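AvmM (Streptomyces sp. NBRC 109436, PDB 7FE6) catalyses a macrocyclization in alchivemycin A biosynthesis, through dehydration and Michael-type addition. Local coordinates at residues A26-V31 with Q183-R188; V45-R50 with E134-H139; A54-G59 with D163-K168; F66-D71 with T149-G154. All coordinates share one frame; numbering follows the deposited sequence.

Contact 1: A26-V31 with Q183-R188; sequences ADFIGV and QQASFR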
# COMPACT_ATOMS: atom_id res chain seq x y z
N ALA A 26 0.75 -9.62 -2.16
CA ALA A 26 0.40 -8.79 -3.32
C ALA A 26 0.20 -7.33 -2.91
O ALA A 26 -0.28 -7.03 -1.82
CB ALA A 26 -0.85 -9.31 -4.02
N ASP A 27 0.52 -6.42 -3.83
CA ASP A 27 0.36 -4.99 -3.60
C ASP A 27 -0.38 -4.32 -4.75
O ASP A 27 -0.22 -4.71 -5.92
CB ASP A 27 1.70 -4.29 -3.38
CG ASP A 27 2.43 -4.83 -2.18
OD1 ASP A 27 1.85 -4.78 -1.07
OD2 ASP A 27 3.58 -5.28 -2.32
N PHE A 28 -1.18 -3.31 -4.41
CA PHE A 28 -1.90 -2.48 -5.38
C PHE A 28 -1.23 -1.12 -5.50
O PHE A 28 -0.72 -0.56 -4.52
CB PHE A 28 -3.36 -2.30 -4.97
CG PHE A 28 -4.23 -3.53 -5.13
CD1 PHE A 28 -4.70 -3.90 -6.39
CD2 PHE A 28 -4.63 -4.27 -4.03
CE1 PHE A 28 -5.52 -5.00 -6.54
CE2 PHE A 28 -5.47 -5.39 -4.20
CZ PHE A 28 -5.89 -5.75 -5.45
N ILE A 29 -1.26 -0.56 -6.71
CA ILE A 29 -0.83 0.81 -6.97
C ILE A 29 -1.90 1.48 -7.83
O ILE A 29 -2.27 0.94 -8.87
CB ILE A 29 0.53 0.89 -7.69
CG1 ILE A 29 1.67 0.40 -6.80
CG2 ILE A 29 0.82 2.34 -8.11
CD1 ILE A 29 1.97 1.32 -5.61
N GLY A 30 -2.40 2.63 -7.38
CA GLY A 30 -3.24 3.46 -8.22
C GLY A 30 -4.70 3.07 -8.29
O GLY A 30 -5.41 3.55 -9.17
N VAL A 31 -5.17 2.20 -7.39
CA VAL A 31 -6.59 1.89 -7.27
C VAL A 31 -7.32 3.08 -6.65
O VAL A 31 -7.02 3.46 -5.51
CB VAL A 31 -6.82 0.64 -6.42
CG1 VAL A 31 -8.31 0.25 -6.43
CG2 VAL A 31 -5.96 -0.50 -6.93
N GLN A 183 -4.84 -9.77 -0.76
CA GLN A 183 -4.73 -8.33 -0.58
C GLN A 183 -5.99 -7.63 -1.09
O GLN A 183 -6.53 -7.98 -2.15
CB GLN A 183 -3.52 -7.76 -1.32
CG GLN A 183 -3.11 -6.37 -0.83
CD GLN A 183 -2.50 -6.43 0.57
OE1 GLN A 183 -2.05 -7.48 1.01
NE2 GLN A 183 -2.51 -5.31 1.27
N GLN A 184 -6.42 -6.61 -0.36
CA GLN A 184 -7.71 -5.98 -0.57
C GLN A 184 -7.50 -4.55 -1.04
O GLN A 184 -6.52 -3.90 -0.69
CB GLN A 184 -8.53 -6.00 0.74
CG GLN A 184 -9.92 -5.36 0.71
CD GLN A 184 -10.69 -5.57 2.02
OE1 GLN A 184 -10.30 -6.37 2.86
NE2 GLN A 184 -11.74 -4.81 2.22
N ALA A 185 -8.43 -4.08 -1.86
CA ALA A 185 -8.56 -2.66 -2.15
C ALA A 185 -10.05 -2.37 -2.10
O ALA A 185 -10.81 -2.86 -2.95
CB ALA A 185 -7.96 -2.31 -3.50
N SER A 186 -10.49 -1.61 -1.08
CA SER A 186 -11.90 -1.26 -0.94
C SER A 186 -12.22 0.02 -1.69
O SER A 186 -11.43 0.96 -1.70
CB SER A 186 -12.28 -1.08 0.53
OG SER A 186 -12.17 -2.30 1.23
N PHE A 187 -13.38 0.06 -2.30
CA PHE A 187 -13.74 1.22 -3.10
C PHE A 187 -15.25 1.33 -3.11
O PHE A 187 -15.95 0.48 -2.56
CB PHE A 187 -13.15 1.10 -4.52
CG PHE A 187 -13.76 0.00 -5.35
CD1 PHE A 187 -13.33 -1.30 -5.22
CD2 PHE A 187 -14.76 0.29 -6.29
CE1 PHE A 187 -13.89 -2.32 -5.99
CE2 PHE A 187 -15.32 -0.70 -7.06
CZ PHE A 187 -14.89 -2.01 -6.92
N ARG A 188 -15.75 2.43 -3.65
CA ARG A 188 -17.14 2.56 -4.02
C ARG A 188 -17.22 2.71 -5.53
O ARG A 188 -16.34 3.31 -6.16
CB ARG A 188 -17.78 3.77 -3.34
CG ARG A 188 -18.01 3.60 -1.86
CD ARG A 188 -18.92 4.70 -1.36
NE ARG A 188 -18.42 6.02 -1.72
CZ ARG A 188 -18.92 6.78 -2.71
NH1 ARG A 188 -19.94 6.35 -3.44
NH2 ARG A 188 -18.39 7.97 -2.96

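Contact 2: V45-R50 with E134-H139; sequences VFYTNR and ESVTAH. With ZHU (Alchivemycin A), chain I.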
# COMPACT_ATOMS: atom_id res chain seq x y z
N VAL A 45 -0.96 -4.15 -10.11
CA VAL A 45 -0.97 -5.07 -8.99
C VAL A 45 0.15 -6.06 -9.25
O VAL A 45 0.41 -6.44 -10.40
CB VAL A 45 -2.37 -5.75 -8.82
CG1 VAL A 45 -2.89 -6.29 -10.17
CG2 VAL A 45 -2.37 -6.85 -7.75
N PHE A 46 0.86 -6.46 -8.20
CA PHE A 46 2.03 -7.29 -8.39
C PHE A 46 2.16 -8.23 -7.20
O PHE A 46 1.84 -7.85 -6.07
CB PHE A 46 3.31 -6.45 -8.59
CG PHE A 46 3.34 -5.14 -7.81
CD1 PHE A 46 2.70 -4.01 -8.30
CD2 PHE A 46 4.06 -5.04 -6.62
CE1 PHE A 46 2.72 -2.81 -7.60
CE2 PHE A 46 4.10 -3.84 -5.90
CZ PHE A 46 3.44 -2.72 -6.40
N TYR A 47 2.61 -9.45 -7.45
CA TYR A 47 2.83 -10.39 -6.36
C TYR A 47 4.32 -10.67 -6.22
O TYR A 47 5.03 -10.76 -7.22
CB TYR A 47 2.01 -11.67 -6.55
CG TYR A 47 2.23 -12.48 -7.82
CD1 TYR A 47 1.52 -12.18 -9.00
CD2 TYR A 47 3.09 -13.59 -7.83
CE1 TYR A 47 1.69 -12.93 -10.17
CE2 TYR A 47 3.27 -14.34 -8.99
CZ TYR A 47 2.57 -14.01 -10.16
OH TYR A 47 2.74 -14.75 -11.29
N THR A 48 4.78 -10.76 -4.97
CA THR A 48 6.20 -10.80 -4.63
C THR A 48 6.48 -11.97 -3.71
O THR A 48 5.72 -12.23 -2.77
CB THR A 48 6.66 -9.51 -3.93
OG1 THR A 48 6.42 -8.38 -4.77
CG2 THR A 48 8.15 -9.59 -3.55
N ASN A 49 7.56 -12.70 -4.00
CA ASN A 49 7.96 -13.81 -3.14
C ASN A 49 8.76 -13.24 -1.97
O ASN A 49 9.95 -12.94 -2.11
CB ASN A 49 8.74 -14.87 -3.89
CG ASN A 49 8.91 -16.16 -3.09
OD1 ASN A 49 8.68 -16.17 -1.88
ND2 ASN A 49 9.28 -17.25 -3.76
N ARG A 50 8.08 -13.04 -0.84
CA ARG A 50 8.71 -12.63 0.40
C ARG A 50 9.28 -13.80 1.19
O ARG A 50 9.89 -13.58 2.23
CB ARG A 50 7.70 -11.89 1.25
CG ARG A 50 7.10 -10.69 0.59
CD ARG A 50 8.08 -9.52 0.59
NE ARG A 50 7.48 -8.26 0.20
CZ ARG A 50 8.14 -7.28 -0.40
NH1 ARG A 50 9.43 -7.43 -0.70
NH2 ARG A 50 7.51 -6.17 -0.74
N GLU A 134 11.65 -11.99 -6.03
CA GLU A 134 11.17 -11.59 -7.34
C GLU A 134 9.67 -11.27 -7.31
O GLU A 134 8.94 -11.65 -6.38
CB GLU A 134 11.46 -12.68 -8.38
CG GLU A 134 12.91 -13.09 -8.53
CD GLU A 134 13.79 -12.04 -9.16
OE1 GLU A 134 13.29 -11.08 -9.78
OE2 GLU A 134 15.02 -12.20 -9.06
N SER A 135 9.21 -10.63 -8.38
CA SER A 135 7.82 -10.21 -8.41
C SER A 135 7.31 -10.21 -9.84
O SER A 135 8.09 -10.09 -10.79
CB SER A 135 7.63 -8.82 -7.76
OG SER A 135 7.97 -7.77 -8.64
N VAL A 136 5.98 -10.36 -9.98
CA VAL A 136 5.27 -10.34 -11.25
C VAL A 136 4.18 -9.28 -11.16
O VAL A 136 3.44 -9.22 -10.17
CB VAL A 136 4.65 -11.72 -11.59
CG1 VAL A 136 3.74 -11.63 -12.83
CG2 VAL A 136 5.74 -12.78 -11.79
N THR A 137 4.05 -8.46 -12.20
CA THR A 137 3.09 -7.36 -12.21
C THR A 137 2.04 -7.61 -13.28
O THR A 137 2.36 -8.04 -14.39
CB THR A 137 3.78 -6.02 -12.53
OG1 THR A 137 4.64 -5.61 -11.45
CG2 THR A 137 2.76 -4.91 -12.84
N ALA A 138 0.79 -7.30 -12.94
CA ALA A 138 -0.26 -7.12 -13.93
C ALA A 138 -0.60 -5.64 -13.95
O ALA A 138 -0.89 -5.06 -12.90
CB ALA A 138 -1.49 -7.97 -13.61
N HIS A 139 -0.52 -5.03 -15.12
CA HIS A 139 -1.15 -3.73 -15.33
C HIS A 139 -2.60 -4.00 -15.75
O HIS A 139 -2.84 -4.87 -16.59
CB HIS A 139 -0.40 -2.95 -16.41
CG HIS A 139 1.04 -2.68 -16.08
ND1 HIS A 139 1.47 -1.47 -15.57
CD2 HIS A 139 2.14 -3.47 -16.16
CE1 HIS A 139 2.78 -1.52 -15.38
NE2 HIS A 139 3.21 -2.72 -15.73
C1 ZHU I . 10.00 -5.43 -4.01
C11 ZHU I . 15.67 -4.16 -9.60
C12 ZHU I . 14.69 -3.25 -8.86
C14 ZHU I . 16.83 -2.75 -7.69
C15 ZHU I . 17.62 -2.59 -6.61
C17 ZHU I . 19.84 -1.54 -6.18
C19 ZHU I . 20.81 -2.84 -4.37
C2 ZHU I . 10.77 -5.80 -5.25
C21 ZHU I . 20.63 -4.55 -2.57
C22 ZHU I . 20.79 -5.64 -3.62
C24 ZHU I . 20.87 -3.89 -5.48
C25 ZHU I . 19.48 -4.06 -6.16
C27 ZHU I . 18.33 -6.08 -7.46
C28 ZHU I . 21.86 -6.25 -5.79
C29 ZHU I . 19.83 -5.09 -1.39
C31 ZHU I . 11.86 -7.36 -3.82
C35 ZHU I . 14.64 -7.22 -11.70
C38 ZHU I . 17.11 -8.14 -8.32
C5 ZHU I . 13.99 -7.00 -6.47
C7 ZHU I . 14.40 -8.04 -8.67
C9 ZHU I . 15.02 -6.37 -10.48
N33 ZHU I . 16.32 -7.32 -7.40
O32 ZHU I . 11.82 -7.53 -7.34
O34 ZHU I . 12.76 -6.47 -9.63
O36 ZHU I . 20.33 -5.05 -8.13
O40 ZHU I . 19.54 -7.68 -9.08
O41 ZHU I . 16.44 -5.27 -6.10

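Contact 3: A54-G59 with D163-K168; sequences AYPDTG and DAPGDK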
# COMPACT_ATOMS: atom_id res chain seq x y z
N ALA A 54 11.20 -21.17 -3.99
CA ALA A 54 10.93 -20.78 -5.37
C ALA A 54 9.79 -21.62 -5.93
O ALA A 54 9.87 -22.85 -5.92
CB ALA A 54 12.18 -20.96 -6.24
N TYR A 55 8.72 -20.96 -6.40
CA TYR A 55 7.58 -21.65 -6.97
C TYR A 55 7.77 -21.88 -8.47
O TYR A 55 8.19 -20.97 -9.19
CB TYR A 55 6.30 -20.87 -6.73
CG TYR A 55 5.72 -21.18 -5.38
CD1 TYR A 55 5.00 -22.34 -5.18
CD2 TYR A 55 5.93 -20.33 -4.30
CE1 TYR A 55 4.48 -22.65 -3.95
CE2 TYR A 55 5.41 -20.64 -3.06
CZ TYR A 55 4.69 -21.80 -2.89
OH TYR A 55 4.16 -22.13 -1.67
N PRO A 56 7.44 -23.08 -8.95
CA PRO A 56 7.75 -23.41 -10.35
C PRO A 56 6.85 -22.73 -11.36
O PRO A 56 7.24 -22.56 -12.52
CB PRO A 56 7.59 -24.94 -10.40
CG PRO A 56 6.66 -25.26 -9.27
CD PRO A 56 6.96 -24.25 -8.19
N ASP A 57 5.63 -22.36 -10.97
CA ASP A 57 4.74 -21.67 -11.89
C ASP A 57 3.76 -20.85 -11.07
O ASP A 57 3.31 -21.30 -10.01
CB ASP A 57 4.03 -22.67 -12.81
CG ASP A 57 3.67 -22.07 -14.16
OD1 ASP A 57 3.99 -20.87 -14.39
OD2 ASP A 57 3.07 -22.79 -14.99
N THR A 58 3.49 -19.63 -11.52
CA THR A 58 2.62 -18.74 -10.76
C THR A 58 1.81 -17.90 -11.71
O THR A 58 2.26 -17.57 -12.81
CB THR A 58 3.40 -17.79 -9.86
OG1 THR A 58 4.21 -16.96 -10.70
CG2 THR A 58 4.26 -18.54 -8.84
N GLY A 59 0.63 -17.48 -11.24
CA GLY A 59 -0.19 -16.51 -11.94
C GLY A 59 -1.10 -15.79 -10.97
O GLY A 59 -1.43 -16.30 -9.90
N ASP A 163 2.42 -25.69 -6.46
CA ASP A 163 3.41 -26.20 -5.51
C ASP A 163 4.51 -27.00 -6.21
O ASP A 163 5.70 -26.71 -6.07
CB ASP A 163 2.71 -27.05 -4.45
CG ASP A 163 3.67 -27.56 -3.40
OD1 ASP A 163 4.13 -26.73 -2.59
OD2 ASP A 163 3.96 -28.78 -3.41
N ALA A 164 4.12 -28.02 -6.96
CA ALA A 164 5.10 -28.89 -7.61
C ALA A 164 4.98 -28.77 -9.12
O ALA A 164 3.88 -28.56 -9.64
CB ALA A 164 4.89 -30.35 -7.20
N PRO A 165 6.08 -28.89 -9.86
CA PRO A 165 6.01 -28.71 -11.31
C PRO A 165 5.10 -29.75 -11.93
O PRO A 165 5.16 -30.94 -11.59
CB PRO A 165 7.46 -28.88 -11.76
CG PRO A 165 8.27 -28.59 -10.54
CD PRO A 165 7.46 -29.11 -9.40
N GLY A 166 4.23 -29.29 -12.82
CA GLY A 166 3.26 -30.19 -13.39
C GLY A 166 2.02 -30.38 -12.55
O GLY A 166 1.17 -31.21 -12.92
N ASP A 167 1.90 -29.68 -11.43
CA ASP A 167 0.66 -29.70 -10.68
C ASP A 167 -0.40 -28.96 -11.48
O ASP A 167 -0.10 -28.17 -12.38
CB ASP A 167 0.85 -29.06 -9.29
CG ASP A 167 1.44 -30.04 -8.28
OD1 ASP A 167 1.63 -31.24 -8.62
OD2 ASP A 167 1.72 -29.61 -7.13
N LYS A 168 -1.66 -29.24 -11.16
CA LYS A 168 -2.78 -28.72 -11.94
C LYS A 168 -3.60 -27.76 -11.09
O LYS A 168 -3.73 -27.94 -9.87
CB LYS A 168 -3.64 -29.87 -12.44
CG LYS A 168 -2.92 -30.80 -13.40
CD LYS A 168 -2.02 -31.80 -12.65
CE LYS A 168 -1.47 -32.91 -13.54
NZ LYS A 168 -2.36 -34.10 -13.56

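Contact 4: F66-D71 with T149-G154; sequences FSDRDD and TSEHAG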
# COMPACT_ATOMS: atom_id res chain seq x y z
N PHE A 66 -19.00 -7.35 -4.70
CA PHE A 66 -19.99 -6.37 -4.26
C PHE A 66 -20.63 -6.88 -2.98
O PHE A 66 -21.20 -7.98 -2.97
CB PHE A 66 -21.06 -6.11 -5.32
CG PHE A 66 -20.57 -5.34 -6.53
CD1 PHE A 66 -19.27 -4.88 -6.61
CD2 PHE A 66 -21.44 -5.06 -7.59
CE1 PHE A 66 -18.83 -4.17 -7.73
CE2 PHE A 66 -21.00 -4.35 -8.70
CZ PHE A 66 -19.69 -3.91 -8.77
N SER A 67 -20.55 -6.09 -1.91
CA SER A 67 -21.11 -6.52 -0.64
C SER A 67 -22.61 -6.26 -0.55
O SER A 67 -23.25 -6.81 0.36
CB SER A 67 -20.42 -5.79 0.50
OG SER A 67 -20.89 -4.46 0.54
N ASP A 68 -23.17 -5.43 -1.43
CA ASP A 68 -24.52 -4.90 -1.27
C ASP A 68 -25.43 -5.21 -2.44
O ASP A 68 -26.46 -4.56 -2.61
CB ASP A 68 -24.45 -3.38 -1.03
CG ASP A 68 -23.69 -2.65 -2.13
OD1 ASP A 68 -22.99 -3.31 -2.93
OD2 ASP A 68 -23.77 -1.40 -2.17
N ARG A 69 -25.09 -6.23 -3.23
CA ARG A 69 -25.95 -6.73 -4.29
C ARG A 69 -25.34 -8.02 -4.83
O ARG A 69 -24.12 -8.21 -4.75
CB ARG A 69 -26.13 -5.70 -5.40
CG ARG A 69 -24.84 -5.14 -5.94
CD ARG A 69 -25.14 -3.90 -6.74
NE ARG A 69 -26.01 -4.18 -7.87
CZ ARG A 69 -26.52 -3.25 -8.67
NH1 ARG A 69 -26.25 -1.97 -8.46
NH2 ARG A 69 -27.31 -3.59 -9.67
N ASP A 70 -26.19 -8.88 -5.40
CA ASP A 70 -25.67 -10.16 -5.87
C ASP A 70 -25.90 -10.38 -7.36
O ASP A 70 -25.73 -11.51 -7.84
CB ASP A 70 -26.27 -11.32 -5.07
CG ASP A 70 -27.77 -11.33 -5.08
OD1 ASP A 70 -28.37 -10.78 -6.03
OD2 ASP A 70 -28.34 -11.92 -4.14
N ASP A 71 -26.24 -9.33 -8.11
CA ASP A 71 -26.49 -9.44 -9.54
C ASP A 71 -25.26 -9.21 -10.41
O ASP A 71 -25.35 -9.39 -11.63
CB ASP A 71 -27.58 -8.46 -9.95
CG ASP A 71 -27.33 -7.05 -9.41
OD1 ASP A 71 -26.61 -6.92 -8.39
OD2 ASP A 71 -27.83 -6.09 -10.02
N THR A 149 -23.95 0.25 -9.69
CA THR A 149 -23.31 0.95 -8.58
C THR A 149 -23.10 0.00 -7.41
O THR A 149 -23.70 -1.08 -7.34
CB THR A 149 -24.13 2.14 -8.09
OG1 THR A 149 -25.37 1.67 -7.55
CG2 THR A 149 -24.37 3.13 -9.23
N SER A 150 -22.25 0.43 -6.48
CA SER A 150 -22.05 -0.31 -5.24
C SER A 150 -21.47 0.62 -4.19
O SER A 150 -20.57 1.41 -4.48
CB SER A 150 -21.12 -1.51 -5.47
OG SER A 150 -20.85 -2.15 -4.24
N GLU A 151 -21.96 0.51 -2.96
CA GLU A 151 -21.51 1.37 -1.89
C GLU A 151 -20.47 0.72 -0.97
O GLU A 151 -19.94 1.39 -0.08
CB GLU A 151 -22.73 1.88 -1.13
CG GLU A 151 -23.44 2.91 -2.00
CD GLU A 151 -22.45 4.03 -2.38
OE1 GLU A 151 -21.97 4.69 -1.41
OE2 GLU A 151 -22.09 4.18 -3.58
N HIS A 152 -20.16 -0.55 -1.19
CA HIS A 152 -19.00 -1.14 -0.54
C HIS A 152 -18.58 -2.37 -1.34
O HIS A 152 -19.28 -3.39 -1.33
CB HIS A 152 -19.26 -1.50 0.92
CG HIS A 152 -18.16 -2.31 1.54
ND1 HIS A 152 -16.86 -1.87 1.61
CD2 HIS A 152 -18.16 -3.57 2.05
CE1 HIS A 152 -16.11 -2.80 2.17
NE2 HIS A 152 -16.87 -3.84 2.45
N ALA A 153 -17.43 -2.26 -2.00
CA ALA A 153 -16.94 -3.26 -2.92
C ALA A 153 -15.45 -3.39 -2.70
O ALA A 153 -14.82 -2.54 -2.05
CB ALA A 153 -17.25 -2.88 -4.37
N GLY A 154 -14.87 -4.43 -3.26
CA GLY A 154 -13.43 -4.60 -3.16
C GLY A 154 -12.89 -5.26 -4.40
O GLY A 154 -13.57 -6.06 -5.06

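Contact 1: A26-V31 with Q183-R188
The Phe28 ring takes the methyl of Ala185 over one face, CB lying 3.9 Å above the ring plane and displaced toward the rim. This is a CH-pi contact, with CB 4.1 Å from the ring centroid. At the ring edge, near its plane, Phe28 CE2 comes to 3.5 Å from the backbone carbonyl O of Gln183, so a C-H rim rather than a pi face meets that oxygen. The ring reaches both neighbours because its CG stands anti to the carbonyl carbon (chi1 -72°). The amide of Gln184 belongs to another environment: its NE2 donates to Ser186 OG at 2.7 Å, 23° out of the amide plane, while OE1 pairs with Ser135 of the second subunit.

Val31 CG1 makes an apolar contact with Ala185 CB at 3.9 Å, so the same methyl touches both the Phe28 ring and a valine branch. Gln183, bent at chi2, sets side chain against backbone oxygen, its CG 3.1 Å from Ala26 O.

Segments 26-29 and 183-188 run roughly parallel, 25° apart in direction and 7.1 Å between axes at closest. Each finds its backbone bonds within its own sheet: Asp27 with Phe46, Ala185 with Ile155. Side-chain packing, partly onto the other strand's backbone, joins them. Two sheets packed face to face in this way make a beta sandwich, and here its outermost strand 24-29 meets strand 178-189 of the other sheet.

Contact 2: V45-R50 with E134-H139
Tyr47 and Val136 lie side by side on neighbouring antiparallel strands, a cross-strand pair within one sheet of the beta sandwich. Two-way backbone bonds hold Tyr47 to Val136 and Val45 to Ala138, and Asn49 N adds a further bond to Glu134 O. Between them, Phe46 with Thr137 and Thr48 with Ser135 form non-hydrogen-bonded pairs.

At Tyr47 the first torsion sets CG between backbone N and carbonyl carbon (chi1 58°), which leans the ring over the Val136 side chain. Beyond CB, CD1 passes 3.7 Å from Val136 O. CE1 then meets both CB and CG1 of Val136, and CZ closes to 3.4 Å from Val136 CB, which sits over one ring face toward the rim in a CH-pi contact. At the tip, OH still touches Val136 CG1 at 3.6 Å and bonds to Thr58 of the facing sheet. With an alanine here, Val136 would probably lose the ring over its methine, and Thr58 its tyrosine hydroxyl partner.

Tyr47, Val136, Val45 and Ala138 share the face that packs on the other sheet, with Val45, Tyr47 and Ala138 on Leu60. Phe46, Thr48, Ser135 and Thr137 occupy the other face, where Ser135 and Thr137 bond to Gln184 and Ser186 of the third subunit. Thr137 OG1 also lies 3.3 Å from Phe46 CB.

The residues flanking the strands reach the ligand pocket: Glu134 OE1 approaches C7 of alchivemycin A to 3.4 Å, and Arg50 NH1 stands 3.9 Å from its C1.

Contact 3: A54-G59 with D163-K168
Pro56 packs against Pro165, which occupies the second position of a type II beta turn running from Ala164 to Asp167. The contact joins the approach to strand 57-66 with the loop that follows strand 153-162, at one end of the beta sandwich.

Apolar contacts link the two prolines. Pro56 CB comes to 3.7 Å from Pro165 CG, and Pro56 CG reaches Pro165 CD at 3.9 Å, so the two pyrrolidine rings touch along their carbon rims. The Tyr55 ring presents an edge: CE1 is 4.0 Å from Asp163 CA, near the ring plane.

A CH-to-carbonyl contact stands apart from these: Pro56 CD lies 3.5 Å from the carbonyl O of Asp163, an oxygen that takes its hydrogen bond from Tyr53 OH.

Polar links between the segments are indirect. Tyr12 OH bonds to both Tyr55 OH and Asp163 OD1, forming a bridge between the two polar ends, and Tyr55 OH has a second partner in Asn21.

Hydrogen bonds inside the loop probably help hold the turn that presents Pro165 to Pro56. Gly166 takes the positive phi (84°) expected at the third position of such a turn, and Asp167 N closes it on Ala164 O at 2.9 Å. The Asp167 side chain folds back as well: OD2 receives Ala164 N at 2.9 Å, the donor lying 61° out of the carboxylate plane.

Contact 4: F66-D71 with T149-G154
Phe66 and Ala153 form an antiparallel, non-hydrogen-bonded pair at the point where strand 57-66 ends; beyond it the chain leaves the sheet. On the other side the chain turns a corner at Glu151 and His152. His152 O holds the junction with two bonds from one residue: Ser67 N arrives almost along the carbonyl direction at 3.0 Å, and Ser67 OG comes in at 2.7 Å, tilted from the carbonyl plane.

The Phe66 ring carries Ser150 CB over the centre of one face, 3.9 Å above the plane, as a CH-pi contact, and meets Ala153 CB obliquely at CD1. Asp68 spreads its carboxylate over the corner: OD1 accepts from Ser150 OG at 2.8 Å and OD2 from Glu151 N at 2.7 Å, both on the syn side and somewhat out of plane, which should fix the rotation of the group.

Arg69, bent at chi3 (-61°), turns its guanidinium two ways. NE and NH2 grip Asp71 side-on, one nitrogen to each oxygen through its syn lone pair and in the guanidinium plane, with NH2 2.6 Å from Asp71 OD2. NH1 is left for Thr149 O at 2.9 Å, a more bent bond. A methionine in its place would probably leave Asp71 without its countercharge and Thr149 O without this donor.

Glu151 forms a salt bridge with Arg188, and His152 bonds to His139 of the second subunit. The loop after strand 57-66 is thus bonded to the corner leading into strand 153-162, at one end of these neighbouring strands of the beta sandwich and at a subunit interface.

How the contacts relate
From the N terminus, the chain passes 26-31, 45-50, 54-59 and 66-71 before any of these segments meets its partner. Contact 2 closes first, at 134-139, within one sheet. Contact 4 follows at 149-154 and contact 3 at 163-168, near two far ends of the other sheet, their centres about 33 Å apart. Contact 4 is nested inside contact 3, and contact 2 crosses both. Contact 1 closes last, at 183-188, enclosing all three and joining the sheets. Neighbouring strands knit them together: 24-29 beside 40-49 links contacts 1 and 2, 178-189 beside 153-162 contacts 1 and 4, and 40-49 bonded across to 57-66 contacts 2 and 3.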